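Local coordinates for putative lipoprotein (Bacteroides thetaiotaomicron, PDB 4Q1Z) that is of unknown function but belongs to the DUF4876 family and, as a putative lipoprotein, is probably tethered to a membrane by a lipid, at residues I304-E317 with R324-A338. Residues are numbered along the deposited sequence; the frame is centred on the assembly and turned at random.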
loop_
_atom_site.group_PDB
_atom_site.type_symbol
_atom_site.label_atom_id
_atom_site.label_comp_id
_atom_site.label_asym_id
_atom_site.label_seq_id
_atom_site.Cartn_x
_atom_site.Cartn_y
_atom_site.Cartn_z
ATOM N N ILE A 304 11.654 5.605 -10.177
ATOM C CA ILE A 304 11.666 4.508 -9.200
ATOM C C ILE A 304 11.736 5.072 -7.743
ATOM O O ILE A 304 11.113 4.521 -6.835
ATOM C CB ILE A 304 12.861 3.562 -9.545
ATOM C CG1 ILE A 304 12.454 2.555 -10.643
ATOM C CG2 ILE A 304 13.454 2.862 -8.327
ATOM C CD1 ILE A 304 13.663 1.910 -11.399
ATOM N N LYS A 305 12.438 6.194 -7.557
ATOM C CA LYS A 305 12.617 6.845 -6.259
ATOM C C LYS A 305 11.294 7.455 -5.719
ATOM O O LYS A 305 11.228 7.790 -4.533
ATOM C CB LYS A 305 13.735 7.914 -6.332
ATOM C CG LYS A 305 13.485 9.083 -7.298
ATOM C CD LYS A 305 14.398 10.275 -6.997
ATOM C CE LYS A 305 14.339 11.341 -8.064
ATOM N NZ LYS A 305 15.138 12.553 -7.717
ATOM N N TYR A 306 10.264 7.616 -6.586
ATOM C CA TYR A 306 8.973 8.189 -6.189
ATOM C C TYR A 306 7.959 7.123 -5.761
ATOM O O TYR A 306 6.942 7.453 -5.148
ATOM C CB TYR A 306 8.356 8.957 -7.363
ATOM C CG TYR A 306 8.946 10.302 -7.764
ATOM C CD1 TYR A 306 9.970 10.892 -7.027
ATOM C CD2 TYR A 306 8.483 10.976 -8.892
ATOM C CE1 TYR A 306 10.539 12.101 -7.427
ATOM C CE2 TYR A 306 9.020 12.205 -9.276
ATOM C CZ TYR A 306 10.036 12.767 -8.537
ATOM O OH TYR A 306 10.540 13.974 -8.943
ATOM N N VAL A 307 8.223 5.857 -6.105
ATOM C CA VAL A 307 7.312 4.753 -5.892
ATOM C C VAL A 307 7.152 4.396 -4.380
ATOM O O VAL A 307 8.115 4.117 -3.679
ATOM C CB VAL A 307 7.683 3.526 -6.778
ATOM C CG1 VAL A 307 6.686 2.390 -6.596
ATOM C CG2 VAL A 307 7.735 3.924 -8.249
ATOM N N LEU A 308 5.882 4.394 -3.925
ATOM C CA LEU A 308 5.410 4.061 -2.580
ATOM C C LEU A 308 5.146 2.545 -2.472
ATOM O O LEU A 308 5.501 1.939 -1.450
ATOM C CB LEU A 308 4.136 4.871 -2.270
ATOM C CG LEU A 308 4.315 6.365 -2.021
ATOM C CD1 LEU A 308 2.996 7.051 -1.894
ATOM C CD2 LEU A 308 5.118 6.621 -0.769
ATOM N N ASP A 309 4.533 1.931 -3.538
ATOM C CA ASP A 309 4.318 0.483 -3.621
ATOM C C ASP A 309 4.178 0.036 -5.081
ATOM O O ASP A 309 3.620 0.764 -5.897
ATOM C CB ASP A 309 3.105 -0.002 -2.777
ATOM C CG ASP A 309 3.036 -1.520 -2.472
ATOM O OD1 ASP A 309 4.094 -2.179 -2.438
ATOM O OD2 ASP A 309 1.938 -2.014 -2.171
ATOM N N ALA A 310 4.656 -1.180 -5.381
ATOM C CA ALA A 310 4.587 -1.835 -6.687
ATOM C C ALA A 310 4.213 -3.297 -6.541
ATOM O O ALA A 310 4.698 -3.965 -5.636
ATOM C CB ALA A 310 5.915 -1.710 -7.400
ATOM N N VAL A 311 3.309 -3.790 -7.399
ATOM C CA VAL A 311 2.850 -5.192 -7.409
ATOM C C VAL A 311 2.924 -5.740 -8.836
ATOM O O VAL A 311 2.224 -5.253 -9.736
ATOM C CB VAL A 311 1.422 -5.384 -6.806
ATOM C CG1 VAL A 311 1.015 -6.867 -6.785
ATOM C CG2 VAL A 311 1.336 -4.786 -5.410
ATOM N N GLU A 312 3.736 -6.786 -9.027
ATOM C CA GLU A 312 3.883 -7.453 -10.328
ATOM C C GLU A 312 2.960 -8.649 -10.420
ATOM O O GLU A 312 3.319 -9.724 -9.946
ATOM C CB GLU A 312 5.347 -7.894 -10.564
ATOM C CG GLU A 312 5.603 -8.566 -11.903
ATOM C CD GLU A 312 6.354 -7.712 -12.901
ATOM O OE1 GLU A 312 7.478 -7.278 -12.563
ATOM O OE2 GLU A 312 5.842 -7.503 -14.029
ATOM N N ALA A 313 1.794 -8.495 -11.074
ATOM C CA ALA A 313 0.947 -9.671 -11.294
ATOM C C ALA A 313 1.183 -10.155 -12.715
ATOM O O ALA A 313 1.528 -9.358 -13.612
ATOM C CB ALA A 313 -0.523 -9.386 -11.024
ATOM N N VAL A 314 1.132 -11.494 -12.881
ATOM C CA VAL A 314 1.391 -12.208 -14.135
ATOM C C VAL A 314 0.374 -13.354 -14.298
ATOM O O VAL A 314 -0.396 -13.636 -13.373
ATOM C CB VAL A 314 2.850 -12.741 -14.224
ATOM C CG1 VAL A 314 3.885 -11.610 -14.305
ATOM C CG2 VAL A 314 3.162 -13.724 -13.100
ATOM N N ASN A 315 0.373 -13.985 -15.497
ATOM C CA ASN A 315 -0.502 -15.076 -15.935
ATOM C C ASN A 315 -0.514 -16.247 -14.970
ATOM O O ASN A 315 -1.580 -16.706 -14.591
ATOM C CB ASN A 315 -0.069 -15.590 -17.323
ATOM C CG ASN A 315 -0.004 -14.590 -18.447
ATOM O OD1 ASN A 315 0.566 -13.503 -18.341
ATOM N ND2 ASN A 315 -0.507 -14.989 -19.589
ATOM N N ASN A 316 0.678 -16.753 -14.617
ATOM C CA ASN A 316 0.890 -17.910 -13.744
ATOM C C ASN A 316 2.329 -17.935 -13.262
ATOM O O ASN A 316 3.062 -16.985 -13.517
ATOM C CB ASN A 316 0.540 -19.219 -14.461
ATOM C CG ASN A 316 1.003 -19.282 -15.878
ATOM O OD1 ASN A 316 2.186 -19.164 -16.171
ATOM N ND2 ASN A 316 0.058 -19.393 -16.793
ATOM N N GLU A 317 2.741 -19.016 -12.584
ATOM C CA GLU A 317 4.087 -19.153 -12.019
ATOM C C GLU A 317 5.219 -19.281 -13.081
ATOM O O GLU A 317 6.400 -19.222 -12.707
ATOM C CB GLU A 317 4.157 -20.325 -11.025
ATOM C CG GLU A 317 3.517 -21.627 -11.491
ATOM C CD GLU A 317 2.034 -21.774 -11.204
ATOM O OE1 GLU A 317 1.225 -21.249 -12.004
ATOM O OE2 GLU A 317 1.682 -22.432 -10.196
ATOM N N ARG A 324 8.028 -6.607 -15.645
ATOM C CA ARG A 324 8.123 -5.217 -16.109
ATOM C C ARG A 324 8.223 -4.246 -14.905
ATOM O O ARG A 324 8.436 -3.048 -15.099
ATOM C CB ARG A 324 6.993 -4.805 -17.087
ATOM C CG ARG A 324 5.536 -5.021 -16.648
ATOM C CD ARG A 324 5.063 -6.357 -17.150
ATOM N NE ARG A 324 3.615 -6.480 -17.159
ATOM C CZ ARG A 324 2.895 -7.194 -16.301
ATOM N NH1 ARG A 324 3.481 -7.825 -15.291
ATOM N NH2 ARG A 324 1.580 -7.276 -16.442
ATOM N N VAL A 325 8.115 -4.757 -13.668
ATOM C CA VAL A 325 8.315 -3.930 -12.484
ATOM C C VAL A 325 9.828 -4.015 -12.173
ATOM O O VAL A 325 10.380 -5.131 -12.066
ATOM C CB VAL A 325 7.434 -4.313 -11.238
ATOM C CG1 VAL A 325 7.751 -3.427 -10.036
ATOM C CG2 VAL A 325 5.943 -4.246 -11.546
ATOM N N PRO A 326 10.518 -2.864 -12.011
ATOM C CA PRO A 326 11.927 -2.926 -11.605
ATOM C C PRO A 326 12.087 -3.707 -10.279
ATOM O O PRO A 326 11.303 -3.521 -9.336
ATOM C CB PRO A 326 12.309 -1.451 -11.471
ATOM C CG PRO A 326 11.289 -0.707 -12.320
ATOM C CD PRO A 326 10.042 -1.466 -12.094
ATOM N N GLY A 327 13.070 -4.621 -10.265
ATOM C CA GLY A 327 13.393 -5.533 -9.169
ATOM C C GLY A 327 13.491 -4.915 -7.791
ATOM O O GLY A 327 13.117 -5.558 -6.806
ATOM N N VAL A 328 13.982 -3.671 -7.702
ATOM C CA VAL A 328 14.083 -2.953 -6.420
ATOM C C VAL A 328 12.691 -2.682 -5.841
ATOM O O VAL A 328 12.561 -2.608 -4.617
ATOM C CB VAL A 328 14.912 -1.639 -6.471
ATOM C CG1 VAL A 328 16.366 -1.939 -6.734
ATOM C CG2 VAL A 328 14.368 -0.652 -7.504
ATOM N N LEU A 329 11.662 -2.529 -6.717
ATOM C CA LEU A 329 10.282 -2.255 -6.295
ATOM C C LEU A 329 9.522 -3.546 -6.022
ATOM O O LEU A 329 8.777 -3.613 -5.050
ATOM C CB LEU A 329 9.563 -1.402 -7.336
ATOM C CG LEU A 329 10.201 -0.029 -7.624
ATOM C CD1 LEU A 329 9.533 0.653 -8.795
ATOM C CD2 LEU A 329 10.219 0.854 -6.379
ATOM N N ASP A 330 9.702 -4.555 -6.881
ATOM C CA ASP A 330 9.115 -5.878 -6.734
ATOM C C ASP A 330 10.045 -6.897 -7.396
ATOM O O ASP A 330 10.173 -6.887 -8.605
ATOM C CB ASP A 330 7.675 -5.956 -7.295
ATOM C CG ASP A 330 6.892 -7.211 -6.910
ATOM O OD1 ASP A 330 7.497 -8.145 -6.312
ATOM O OD2 ASP A 330 5.689 -7.275 -7.231
ATOM N N ALA A 331 10.733 -7.730 -6.588
ATOM C CA ALA A 331 11.680 -8.764 -7.029
ATOM C C ALA A 331 10.961 -10.023 -7.514
ATOM O O ALA A 331 11.579 -10.894 -8.112
ATOM C CB ALA A 331 12.614 -9.125 -5.882
ATOM N N GLY A 332 9.673 -10.108 -7.268
ATOM C CA GLY A 332 8.897 -11.271 -7.643
ATOM C C GLY A 332 7.738 -11.028 -8.580
ATOM O O GLY A 332 7.698 -10.034 -9.323
ATOM N N ILE A 333 6.831 -12.032 -8.588
ATOM C CA ILE A 333 5.607 -12.158 -9.383
ATOM C C ILE A 333 4.518 -12.808 -8.544
ATOM O O ILE A 333 4.799 -13.746 -7.784
ATOM C CB ILE A 333 5.846 -12.990 -10.683
ATOM C CG1 ILE A 333 6.469 -14.398 -10.410
ATOM C CG2 ILE A 333 6.634 -12.216 -11.719
ATOM C CD1 ILE A 333 5.899 -15.585 -11.304
ATOM N N THR A 334 3.281 -12.348 -8.718
ATOM C CA THR A 334 2.066 -12.895 -8.069
ATOM C C THR A 334 1.099 -13.240 -9.195
ATOM O O THR A 334 1.330 -12.814 -10.323
ATOM C CB THR A 334 1.493 -11.972 -6.976
ATOM O OG1 THR A 334 0.534 -12.707 -6.216
ATOM C CG2 THR A 334 0.886 -10.701 -7.524
ATOM N N TRP A 335 0.088 -14.073 -8.937
ATOM C CA TRP A 335 -0.831 -14.553 -9.987
ATOM C C TRP A 335 -2.048 -15.218 -9.374
ATOM O O TRP A 335 -2.088 -15.434 -8.163
ATOM C CB TRP A 335 -0.102 -15.575 -10.930
ATOM C CG TRP A 335 0.319 -16.851 -10.241
ATOM C CD1 TRP A 335 -0.432 -17.982 -10.081
ATOM C CD2 TRP A 335 1.540 -17.073 -9.511
ATOM N NE1 TRP A 335 0.247 -18.901 -9.307
ATOM C CE2 TRP A 335 1.462 -18.373 -8.946
ATOM C CE3 TRP A 335 2.694 -16.302 -9.279
ATOM C CZ2 TRP A 335 2.516 -18.934 -8.197
ATOM C CZ3 TRP A 335 3.719 -16.841 -8.505
ATOM C CH2 TRP A 335 3.637 -18.151 -7.994
ATOM N N VAL A 336 -3.033 -15.567 -10.224
ATOM C CA VAL A 336 -4.240 -16.299 -9.843
ATOM C C VAL A 336 -4.348 -17.497 -10.794
ATOM O O VAL A 336 -5.162 -18.396 -10.582
ATOM C CB VAL A 336 -5.541 -15.464 -9.759
ATOM C CG1 VAL A 336 -5.448 -14.436 -8.653
ATOM C CG2 VAL A 336 -5.907 -14.831 -11.095
ATOM N N GLY A 337 -3.495 -17.498 -11.813
ATOM C CA GLY A 337 -3.334 -18.598 -12.753
ATOM C C GLY A 337 -4.389 -18.796 -13.801
ATOM O O GLY A 337 -4.271 -19.708 -14.606
ATOM N N ALA A 338 -5.412 -17.963 -13.811
ATOM C CA ALA A 338 -6.476 -18.052 -14.809
ATOM C C ALA A 338 -7.170 -16.727 -14.996
ATOM O O ALA A 338 -7.140 -15.884 -14.101
ATOM C CB ALA A 338 -7.493 -19.103 -14.397
HETATM O O HOH W 1 7.361 -1.475 -3.754
HETATM O O HOH W 2 -2.996 -14.188 -12.881
HETATM O O HOH W 3 -0.365 -21.920 -8.168
#
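A313 and T334 pair through a single parallel beta bridge, in which T334 N donates to E312 O at 2.9 Å and V314 N to T334 O at 2.9 Å. Five of the seven hydrogen bonds across the contact involve E312. With CG anti to the backbone N (chi1 -179°) and the chain bent at chi2, its carboxylate reaches back to the two amides that begin 324-338: OE1 takes V325 N at 2.8 Å, while OE2 takes R324 N on its syn side. The anti lone pair of OE2 meets R324 NH1 at 2.7 Å, a salt bridge between planes only 22° apart. The same NH1 also donates to A313 O, which lies in the guanidinium plane; R324 NE and NH2 go to the carbonyls of P154 and G263, bonds that together fix the rotation of the guanidinium. K323 forms a second salt bridge to OE1. A glutamine here would probably leave R324 and K323 without their counter-charge and disturb the grip on the amides of R324 and V325. On the backbone of E312, N donates to D330 OD2 at 2.7 Å, while D330 OD1 closes an Asx turn with G332 N. Towards 304, L329 spreads its two methyls over V307, CD2 lying 3.7 Å from V307 CB, and A310 CB touches both V325 CG1 (3.6 Å) and L329 CB. I304 CD1 rides alongside the P326 ring. At the other end E317 CB lies over one face of W335, a CH-pi contact with the six-membered ring, and a water links E317 OE2 to W335 NE1. A single parallel bridge thus joins the returning loop to the chain running on from edge strand 307-312 of the mixed sheet, flanked by a buried carboxylate binding successive loop amides.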